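Local coordinates for putative dehydrogenase (Pseudarthrobacter phenanthrenivorans, PDB 6A3F), which catalyses the NAD(+)-dependent oxidation of levoglucosan to 3-dehydrolevoglucosan, with high specificity for that sugar, and works as a homotetramer, at residues G32-G35 and K36-S39; Y42-M45 and P46-W50; S83-R86 and S87-D91. One frame throughout, in Å; residues are numbered along the deposited sequence.

Interaction 1 of 3, residues G32-G35 and K36-S39; sequences GFMG and KAHS
The imidazole of His38 turns an edge to the carbonyl oxygen of Met34. Met34 O lies in the ring plane, 3.3 Å from His38 CD2. Gly35 CA sits obliquely to the same ring, 4.1 Å from His38 CD2. With CG anti to the carbonyl carbon (chi1 -61°), the His38 ring leans back over the preceding turn, and its ND1 is bonded to Asp98. The backbone passes here from 3-10 bonds into the first alpha-helical bond. Lys36 N reaches Phe33 O at 3.3 Å in an almost straight bond, and Ala37 N bonds to Met34 O from above the carbonyl plane. Gly35 O is gripped twice. Ser39 N comes to Gly35 O at 2.9 Å, and Ser39 OG adds a second bond to Gly35 O at 3.1 Å. The hydroxyl can do this because OG sits between the backbone N and the carbonyl carbon (chi1 53°). The Met34 chain folds at chi2 and chi3, and its CE touches Ala37 CB at 4.0 Å. Lys36 CG lies 3.6 Å from Phe33 O, while Lys36 NZ bonds to Leu345 O of the second subunit. Phe33 and Met34 bind NADH, and Gly32 and Gly35 fit the last two glycines of a Rossmann-type GxGxxG loop. The contact joins the end of that loop, after strand 23-30, to the first turn of helix 35-48. Helix 355-371 meets it through Tyr355, which touches Met34 and Ala37, and helix 66-76 packs on Lys36 and Ser39.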
ATOM      1  N   GLY B  32     -33.443   7.131   7.732  1.00 40.38           N
ATOM      2  CA  GLY B  32     -33.246   7.039   6.249  1.00 48.50           C
ATOM      3  C   GLY B  32     -32.950   5.611   5.771  1.00 53.06           C
ATOM      4  O   GLY B  32     -33.459   4.613   6.340  1.00 46.92           O
ATOM      5  N   PHE B  33     -32.102   5.478   4.756  1.00 61.95           N
ATOM      6  CA  PHE B  33     -31.724   4.114   4.251  1.00 70.24           C
ATOM      7  C   PHE B  33     -30.940   3.353   5.338  1.00 58.38           C
ATOM      8  O   PHE B  33     -31.110   2.078   5.559  1.00 40.86           O
ATOM      9  CB  PHE B  33     -30.904   4.218   2.959  1.00 77.98           C
ATOM     10  CG  PHE B  33     -31.571   4.976   1.836  1.00 91.68           C
ATOM     11  CD1 PHE B  33     -32.956   5.078   1.753  1.00 95.88           C
ATOM     12  CD2 PHE B  33     -30.806   5.574   0.842  1.00 96.22           C
ATOM     13  CE1 PHE B  33     -33.558   5.772   0.713  1.00 97.35           C
ATOM     14  CE2 PHE B  33     -31.411   6.265  -0.199  1.00 98.31           C
ATOM     15  CZ  PHE B  33     -32.785   6.363  -0.263  1.00 96.65           C
ATOM     16  N   MET B  34     -30.141   4.186   6.030  1.00 45.40           N
ATOM     17  CA  MET B  34     -29.179   3.761   7.049  1.00 38.94           C
ATOM     18  C   MET B  34     -29.868   3.224   8.306  1.00 31.97           C
ATOM     19  O   MET B  34     -29.179   2.830   9.249  1.00 29.91           O
ATOM     20  CB  MET B  34     -28.243   4.910   7.420  1.00 35.09           C
ATOM     21  CG  MET B  34     -27.169   5.133   6.378  1.00 39.24           C
ATOM     22  SD  MET B  34     -26.202   3.606   6.046  1.00 42.26           S
ATOM     23  CE  MET B  34     -25.080   3.669   7.448  1.00 34.92           C
ATOM     24  N   GLY B  35     -31.191   3.176   8.352  1.00 29.67           N
ATOM     25  CA  GLY B  35     -31.898   2.442   9.416  1.00 28.69           C
ATOM     26  C   GLY B  35     -31.475   0.976   9.499  1.00 25.90           C
ATOM     27  O   GLY B  35     -31.492   0.386  10.590  1.00 26.62           O
ATOM     28  N   LYS B  36     -31.039   0.413   8.373  1.00 24.40           N
ATOM     29  CA  LYS B  36     -30.523  -0.960   8.344  1.00 26.36           C
ATOM     30  C   LYS B  36     -29.347  -1.083   9.335  1.00 24.13           C
ATOM     31  O   LYS B  36     -29.172  -2.142   9.984  1.00 24.45           O
ATOM     32  CB  LYS B  36     -30.149  -1.418   6.924  1.00 28.65           C
ATOM     33  CG  LYS B  36     -28.958  -0.721   6.264  1.00 30.22           C
ATOM     34  CD  LYS B  36     -28.476  -1.346   4.962  1.00 30.61           C
ATOM     35  CE  LYS B  36     -29.203  -0.822   3.748  1.00 32.31           C
ATOM     36  NZ  LYS B  36     -28.673  -1.393   2.485  1.00 31.82           N
ATOM     37  N   ALA B  37     -28.549  -0.031   9.509  1.00 22.04           N
ATOM     38  CA  ALA B  37     -27.373  -0.187  10.362  1.00 25.95           C
ATOM     39  C   ALA B  37     -27.787  -0.242  11.845  1.00 25.70           C
ATOM     40  O   ALA B  37     -27.171  -0.958  12.676  1.00 24.07           O
ATOM     41  CB  ALA B  37     -26.435   0.978  10.113  1.00 25.98           C
ATOM     42  N   HIS B  38     -28.806   0.577  12.184  1.00 24.69           N
ATOM     43  CA  HIS B  38     -29.415   0.587  13.522  1.00 24.85           C
ATOM     44  C   HIS B  38     -30.062  -0.773  13.828  1.00 23.68           C
ATOM     45  O   HIS B  38     -29.813  -1.350  14.877  1.00 23.47           O
ATOM     46  CB  HIS B  38     -30.398   1.762  13.652  1.00 25.20           C
ATOM     47  CG  HIS B  38     -29.777   3.109  13.477  1.00 25.67           C
ATOM     48  ND1 HIS B  38     -29.574   3.981  14.532  1.00 24.12           N
ATOM     49  CD2 HIS B  38     -29.373   3.764  12.361  1.00 25.25           C
ATOM     50  CE1 HIS B  38     -29.037   5.085  14.080  1.00 27.00           C
ATOM     51  NE2 HIS B  38     -28.906   4.977  12.749  1.00 26.27           N
ATOM     52  N   SER B  39     -30.879  -1.268  12.923  1.00 24.32           N
ATOM     53  CA  SER B  39     -31.659  -2.469  13.227  1.00 27.51           C
ATOM     54  C   SER B  39     -30.745  -3.688  13.189  1.00 27.31           C
ATOM     55  O   SER B  39     -30.961  -4.616  13.963  1.00 29.85           O
ATOM     56  CB  SER B  39     -32.848  -2.601  12.308  1.00 30.37           C
ATOM     57  OG  SER B  39     -32.427  -2.527  10.965  1.00 32.51           O
TER

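Interaction 2 of 3, residues Y42-M45 and P46-W50; sequences YAAM and PMFFW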
ATOM      1  N   TYR B  42     -29.155  -3.819  16.707  1.00 24.02           N
ATOM      2  CA  TYR B  42     -30.052  -4.289  17.768  1.00 26.07           C
ATOM      3  C   TYR B  42     -30.247  -5.805  17.614  1.00 22.73           C
ATOM      4  O   TYR B  42     -30.337  -6.504  18.608  1.00 25.43           O
ATOM      5  CB  TYR B  42     -31.361  -3.475  17.785  1.00 25.42           C
ATOM      6  CG  TYR B  42     -31.145  -2.010  18.097  1.00 23.77           C
ATOM      7  CD1 TYR B  42     -30.362  -1.630  19.174  1.00 27.83           C
ATOM      8  CD2 TYR B  42     -31.601  -1.021  17.247  1.00 27.67           C
ATOM      9  CE1 TYR B  42     -30.080  -0.300  19.431  1.00 28.49           C
ATOM     10  CE2 TYR B  42     -31.315   0.321  17.479  1.00 28.56           C
ATOM     11  CZ  TYR B  42     -30.566   0.677  18.581  1.00 27.92           C
ATOM     12  OH  TYR B  42     -30.233   1.977  18.792  1.00 28.24           O
ATOM     13  N   ALA B  43     -30.284  -6.299  16.394  1.00 24.57           N
ATOM     14  CA  ALA B  43     -30.499  -7.720  16.129  1.00 24.53           C
ATOM     15  C   ALA B  43     -29.231  -8.522  16.431  1.00 27.08           C
ATOM     16  O   ALA B  43     -29.312  -9.595  17.045  1.00 29.19           O
ATOM     17  CB  ALA B  43     -30.976  -7.896  14.717  1.00 25.43           C
ATOM     18  N   ALA B  44     -28.054  -7.996  16.075  1.00 24.14           N
ATOM     19  CA  ALA B  44     -26.836  -8.791  16.108  1.00 23.80           C
ATOM     20  C   ALA B  44     -26.074  -8.613  17.408  1.00 24.29           C
ATOM     21  O   ALA B  44     -25.306  -9.490  17.688  1.00 25.71           O
ATOM     22  CB  ALA B  44     -25.903  -8.477  14.948  1.00 24.03           C
ATOM     23  N   MET B  45     -26.246  -7.512  18.156  1.00 24.20           N
ATOM     24  CA  MET B  45     -25.386  -7.270  19.306  1.00 24.59           C
ATOM     25  C   MET B  45     -25.386  -8.470  20.282  1.00 25.76           C
ATOM     26  O   MET B  45     -24.327  -8.915  20.646  1.00 23.02           O
ATOM     27  CB  MET B  45     -25.728  -5.977  20.041  1.00 24.23           C
ATOM     28  CG  MET B  45     -24.818  -5.733  21.234  1.00 26.57           C
ATOM     29  SD  MET B  45     -25.482  -6.528  22.725  1.00 28.97           S
ATOM     30  CE  MET B  45     -26.667  -5.261  23.195  1.00 34.07           C
ATOM     31  N   PRO B  46     -26.543  -9.019  20.689  1.00 25.00           N
ATOM     32  CA  PRO B  46     -26.412 -10.191  21.597  1.00 26.17           C
ATOM     33  C   PRO B  46     -25.830 -11.464  20.929  1.00 26.97           C
ATOM     34  O   PRO B  46     -25.319 -12.355  21.618  1.00 25.05           O
ATOM     35  CB  PRO B  46     -27.850 -10.395  22.082  1.00 26.20           C
ATOM     36  CG  PRO B  46     -28.698  -9.874  20.953  1.00 29.58           C
ATOM     37  CD  PRO B  46     -27.948  -8.669  20.437  1.00 25.95           C
ATOM     38  N   MET B  47     -25.929 -11.595  19.622  1.00 25.82           N
ATOM     39  CA  MET B  47     -25.300 -12.703  18.922  1.00 27.37           C
ATOM     40  C   MET B  47     -23.785 -12.616  19.124  1.00 25.55           C
ATOM     41  O   MET B  47     -23.139 -13.651  19.237  1.00 24.35           O
ATOM     42  CB  MET B  47     -25.570 -12.703  17.414  1.00 26.08           C
ATOM     43  CG  MET B  47     -27.028 -12.626  17.036  1.00 27.45           C
ATOM     44  SD  MET B  47     -27.176 -12.569  15.230  1.00 26.71           S
ATOM     45  CE  MET B  47     -28.956 -12.561  14.973  1.00 24.92           C
ATOM     46  N   PHE B  48     -23.253 -11.394  19.144  1.00 23.62           N
ATOM     47  CA  PHE B  48     -21.805 -11.165  19.171  1.00 22.93           C
ATOM     48  C   PHE B  48     -21.268 -11.189  20.594  1.00 23.68           C
ATOM     49  O   PHE B  48     -20.171 -11.694  20.847  1.00 21.70           O
ATOM     50  CB  PHE B  48     -21.481  -9.832  18.475  1.00 22.71           C
ATOM     51  CG  PHE B  48     -21.468  -9.930  16.962  1.00 24.89           C
ATOM     52  CD1 PHE B  48     -22.461 -10.600  16.278  1.00 27.41           C
ATOM     53  CD2 PHE B  48     -20.464  -9.348  16.212  1.00 31.17           C
ATOM     54  CE1 PHE B  48     -22.447 -10.693  14.893  1.00 29.62           C
ATOM     55  CE2 PHE B  48     -20.435  -9.469  14.830  1.00 32.84           C
ATOM     56  CZ  PHE B  48     -21.422 -10.139  14.168  1.00 31.38           C
ATOM     57  N   PHE B  49     -22.044 -10.600  21.503  1.00 24.29           N
ATOM     58  CA  PHE B  49     -21.585 -10.407  22.857  1.00 25.58           C
ATOM     59  C   PHE B  49     -22.575 -11.103  23.796  1.00 26.42           C
ATOM     60  O   PHE B  49     -23.664 -10.562  24.051  1.00 26.71           O
ATOM     61  CB  PHE B  49     -21.531  -8.912  23.162  1.00 24.98           C
ATOM     62  CG  PHE B  49     -20.492  -8.119  22.425  1.00 24.84           C
ATOM     63  CD1 PHE B  49     -19.201  -8.003  22.920  1.00 23.70           C
ATOM     64  CD2 PHE B  49     -20.796  -7.475  21.237  1.00 24.12           C
ATOM     65  CE1 PHE B  49     -18.246  -7.242  22.275  1.00 25.17           C
ATOM     66  CE2 PHE B  49     -19.824  -6.736  20.586  1.00 23.85           C
ATOM     67  CZ  PHE B  49     -18.558  -6.585  21.125  1.00 22.52           C
ATOM     68  N   TRP B  50     -22.208 -12.288  24.276  1.00 24.72           N
ATOM     69  CA  TRP B  50     -23.141 -13.159  24.978  1.00 26.58           C
ATOM     70  C   TRP B  50     -22.492 -13.815  26.216  1.00 27.71           C
ATOM     71  O   TRP B  50     -21.388 -14.387  26.138  1.00 29.07           O
ATOM     72  CB  TRP B  50     -23.705 -14.227  24.050  1.00 27.51           C
ATOM     73  CG  TRP B  50     -24.829 -14.976  24.696  1.00 29.43           C
ATOM     74  CD1 TRP B  50     -24.749 -16.173  25.358  1.00 30.85           C
ATOM     75  CD2 TRP B  50     -26.196 -14.548  24.811  1.00 28.71           C
ATOM     76  NE1 TRP B  50     -25.986 -16.532  25.832  1.00 32.54           N
ATOM     77  CE2 TRP B  50     -26.890 -15.563  25.508  1.00 30.34           C
ATOM     78  CE3 TRP B  50     -26.909 -13.436  24.361  1.00 28.66           C
ATOM     79  CZ2 TRP B  50     -28.261 -15.497  25.762  1.00 28.95           C
ATOM     80  CZ3 TRP B  50     -28.261 -13.375  24.605  1.00 30.37           C
ATOM     81  CH2 TRP B  50     -28.926 -14.383  25.320  1.00 29.79           C
TER
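Ala44 and Phe48 meet one turn apart, with Ala44 CB 4.1 Å from Phe48 CE1. This is the close-packed side. The carbonyl oxygen of Ala44 takes Phe48 N at 3.2 Å and also lies obliquely by the Phe48 ring, 3.4 Å from CD1. Next to it Met45 O accepts Phe49 N at 3.0 Å, with a weak bond from Phe48 N. The same oxygen lies in the plane of the Phe49 ring, at its edge. Met45 points CG anti to the backbone N (chi1 -180°) and then bends twice, which brings SD back to 3.4 Å from Pro46 N. Pro46 breaks the backbone bonding. It has no N-H to give to the turn before, and the helix is kinked there. Pro46 CD stays 3.7 Å from Tyr42 O. Met47 runs extended beyond CG, its CB 3.2 Å from Ala44 O and its CE 3.6 Å from Ala43 O. The looser, more open side is at Ala43, which is partly exposed. The second subunit covers part of this end: its Leu40 packs on Ala44 and Phe48, and its Arg75 bonds to Met47 O. Phe49 is the first residue to leave the helix, and its ring stacks on His364. The arrangement is the C-terminal end of the helix in the first beta-alpha-beta unit of a Rossmann fold, between strands 23-30 and 55-62.

Interaction 3 of 3, residues S83-R86 and S87-D91; sequences SDWR and SIIDD
The backbone turns through a short helix, with Asp84 O and Trp85 O each accepting two bonds across the contact and Arg86 O taking Asp90 N at 2.8 Å. Trp85 O receives Ile89 N in the carbonyl plane and Ile88 N from above it. Asp84 is the N-cap, and its OD1 accepts a weak bond from Arg86 N at 3.3 Å. Its carbonyl oxygen holds Ser87 twice, through N and through OG. Ser87 OG lies 2.6 Å from Asp84 O, a short bond that approaches nearly along the C=O axis. For this Ser87 turns OG between its backbone N and carbonyl carbon (chi1 70°), where it also bonds to Thr82 OG1. Asp84 N bonds to Thr82 OG1 as well, so one threonine ties the cap to the end of strand 80-82. The helix follows edge strand 80-82 and lies against the parallel sheet in the Rossmann fold of the NAD-binding domain, with Ile88 on strands 55-62 and 23-30. Trp85 presents two sides to its neighbours. One face of the indole takes Arg86 CG, 3.7 Å above the plane and offset toward the rim. At the ring edge, in plane, Ile89 CG1 lies 3.7 Å from Trp85 CE3. The guanidinium of Arg86 has Trp85 CZ3 over one of its faces. Arg86 NH2 gives a hydrogen bond to a water at 2.5 Å, and the water passes one on to Asp90 OD1 at 2.8 Å. Arg86 and Asp90 are thus joined through water, one turn apart on the exposed side. On the buried side Ile88 faces Val60 and Ala62 of strand 55-62, while Trp85 and Ile89 rest against helix 106-115, on Ile109 and Ala112 respectively.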
ATOM      1  N   SER B  83     -46.319   7.413  12.767  1.00 39.69           N
ATOM      2  CA  SER B  83     -45.837   8.670  12.164  1.00 38.30           C
ATOM      3  C   SER B  83     -45.704   9.770  13.225  1.00 38.59           C
ATOM      4  O   SER B  83     -45.417  10.926  12.897  1.00 38.18           O
ATOM      5  CB  SER B  83     -46.758   9.119  11.074  1.00 41.31           C
ATOM      6  OG  SER B  83     -48.096   9.032  11.540  1.00 41.51           O
ATOM      7  N   ASP B  84     -45.926   9.430  14.486  1.00 38.60           N
ATOM      8  CA  ASP B  84     -45.885  10.404  15.551  1.00 41.75           C
ATOM      9  C   ASP B  84     -44.837   9.997  16.566  1.00 37.69           C
ATOM     10  O   ASP B  84     -45.055   9.124  17.389  1.00 35.56           O
ATOM     11  CB  ASP B  84     -47.251  10.487  16.227  1.00 43.15           C
ATOM     12  CG  ASP B  84     -47.272  11.477  17.363  1.00 48.01           C
ATOM     13  OD1 ASP B  84     -46.441  12.423  17.386  1.00 43.72           O
ATOM     14  OD2 ASP B  84     -48.146  11.299  18.239  1.00 60.66           O
ATOM     15  N   TRP B  85     -43.707  10.662  16.511  1.00 40.07           N
ATOM     16  CA  TRP B  85     -42.603  10.326  17.395  1.00 36.00           C
ATOM     17  C   TRP B  85     -42.966  10.593  18.854  1.00 34.34           C
ATOM     18  O   TRP B  85     -42.509   9.868  19.749  1.00 32.15           O
ATOM     19  CB  TRP B  85     -41.324  11.059  16.951  1.00 38.44           C
ATOM     20  CG  TRP B  85     -41.302  12.561  17.060  1.00 34.38           C
ATOM     21  CD1 TRP B  85     -41.358  13.421  16.001  1.00 35.40           C
ATOM     22  CD2 TRP B  85     -41.131  13.383  18.235  1.00 33.97           C
ATOM     23  NE1 TRP B  85     -41.247  14.712  16.435  1.00 37.77           N
ATOM     24  CE2 TRP B  85     -41.126  14.727  17.800  1.00 36.30           C
ATOM     25  CE3 TRP B  85     -40.967  13.135  19.607  1.00 38.73           C
ATOM     26  CZ2 TRP B  85     -40.999  15.804  18.679  1.00 38.57           C
ATOM     27  CZ3 TRP B  85     -40.830  14.193  20.481  1.00 39.64           C
ATOM     28  CH2 TRP B  85     -40.864  15.516  20.019  1.00 41.00           C
ATOM     29  N   ARG B  86     -43.820  11.585  19.143  1.00 35.65           N
ATOM     30  CA  ARG B  86     -44.203  11.847  20.539  1.00 38.82           C
ATOM     31  C   ARG B  86     -44.834  10.597  21.162  1.00 34.20           C
ATOM     32  O   ARG B  86     -44.675  10.389  22.355  1.00 38.47           O
ATOM     33  CB  ARG B  86     -45.179  13.030  20.661  1.00 44.47           C
ATOM     34  CG  ARG B  86     -44.611  14.357  20.163  1.00 49.63           C
ATOM     35  CD  ARG B  86     -45.174  15.568  20.884  1.00 57.21           C
ATOM     36  NE  ARG B  86     -44.769  15.618  22.292  1.00 58.93           N
ATOM     37  CZ  ARG B  86     -43.770  16.356  22.776  1.00 56.43           C
ATOM     38  NH1 ARG B  86     -43.186  17.269  22.018  1.00 56.05           N
ATOM     39  NH2 ARG B  86     -43.341  16.163  24.010  1.00 55.14           N
ATOM     40  N   SER B  87     -45.530   9.771  20.366  1.00 32.55           N
ATOM     41  CA  SER B  87     -46.224   8.573  20.889  1.00 36.59           C
ATOM     42  C   SER B  87     -45.225   7.557  21.451  1.00 35.28           C
ATOM     43  O   SER B  87     -45.543   6.747  22.351  1.00 38.53           O
ATOM     44  CB  SER B  87     -47.085   7.928  19.839  1.00 37.68           C
ATOM     45  OG  SER B  87     -46.293   7.322  18.834  1.00 41.80           O
ATOM     46  N   ILE B  88     -44.022   7.591  20.884  1.00 39.14           N
ATOM     47  CA  ILE B  88     -42.935   6.752  21.364  1.00 35.43           C
ATOM     48  C   ILE B  88     -42.445   7.311  22.700  1.00 30.44           C
ATOM     49  O   ILE B  88     -42.315   6.550  23.657  1.00 34.38           O
ATOM     50  CB  ILE B  88     -41.784   6.652  20.331  1.00 34.43           C
ATOM     51  CG1 ILE B  88     -42.215   5.918  19.064  1.00 33.46           C
ATOM     52  CG2 ILE B  88     -40.599   5.970  20.984  1.00 35.49           C
ATOM     53  CD1 ILE B  88     -41.212   5.969  17.910  1.00 35.23           C
ATOM     54  N   ILE B  89     -42.152   8.614  22.737  1.00 30.15           N
ATOM     55  CA  ILE B  89     -41.677   9.307  23.946  1.00 33.98           C
ATOM     56  C   ILE B  89     -42.706   9.066  25.078  1.00 36.83           C
ATOM     57  O   ILE B  89     -42.315   8.869  26.225  1.00 36.19           O
ATOM     58  CB  ILE B  89     -41.462  10.823  23.668  1.00 36.97           C
ATOM     59  CG1 ILE B  89     -40.333  11.163  22.675  1.00 42.45           C
ATOM     60  CG2 ILE B  89     -41.309  11.619  24.965  1.00 35.08           C
ATOM     61  CD1 ILE B  89     -39.328  10.072  22.384  1.00 39.64           C
ATOM     62  N   ASP B  90     -44.012   9.092  24.797  1.00 40.88           N
ATOM     63  CA  ASP B  90     -45.055   8.947  25.890  1.00 42.88           C
ATOM     64  C   ASP B  90     -45.461   7.501  26.238  1.00 43.95           C
ATOM     65  O   ASP B  90     -46.362   7.264  27.058  1.00 37.01           O
ATOM     66  CB  ASP B  90     -46.319   9.753  25.556  1.00 44.67           C
ATOM     67  CG  ASP B  90     -46.031  11.232  25.406  1.00 46.63           C
ATOM     68  OD1 ASP B  90     -45.098  11.718  26.047  1.00 49.95           O
ATOM     69  OD2 ASP B  90     -46.691  11.915  24.610  1.00 47.88           O
ATOM     70  N   ASP B  91     -44.787   6.518  25.652  1.00 34.69           N
ATOM     71  CA  ASP B  91     -45.173   5.131  25.841  1.00 32.54           C
ATOM     72  C   ASP B  91     -44.321   4.686  26.972  1.00 37.63           C
ATOM     73  O   ASP B  91     -43.111   4.621  26.820  1.00 35.48           O
ATOM     74  CB  ASP B  91     -44.936   4.323  24.572  1.00 35.76           C
ATOM     75  CG  ASP B  91     -45.283   2.858  24.689  1.00 34.40           C
ATOM     76  OD1 ASP B  91     -45.393   2.327  25.813  1.00 38.99           O
ATOM     77  OD2 ASP B  91     -45.398   2.227  23.594  1.00 37.77           O
TER
HETATM   78  O   HOH W   1     -43.864  14.162  25.438  1.00 52.07           O

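The three contacts follow one another along the chain within the NAD-binding Rossmann domain. Interactions 1 and 2 lie on the same helix, 35-48: the first at its start beside the nucleotide loop, the second at its far end. Their centres are about 16 Å apart, and both touch the second subunit, so the helix borders the cofactor site at its start and meets the second subunit at both places. Interaction 3 belongs to helix 85-89, after strand 80-82. Its centre is about 19 Å from that of interaction 1 and about 26 Å from that of interaction 2, with no direct touch to either. No other chain touches its segments. All three flank the same six-stranded parallel sheet.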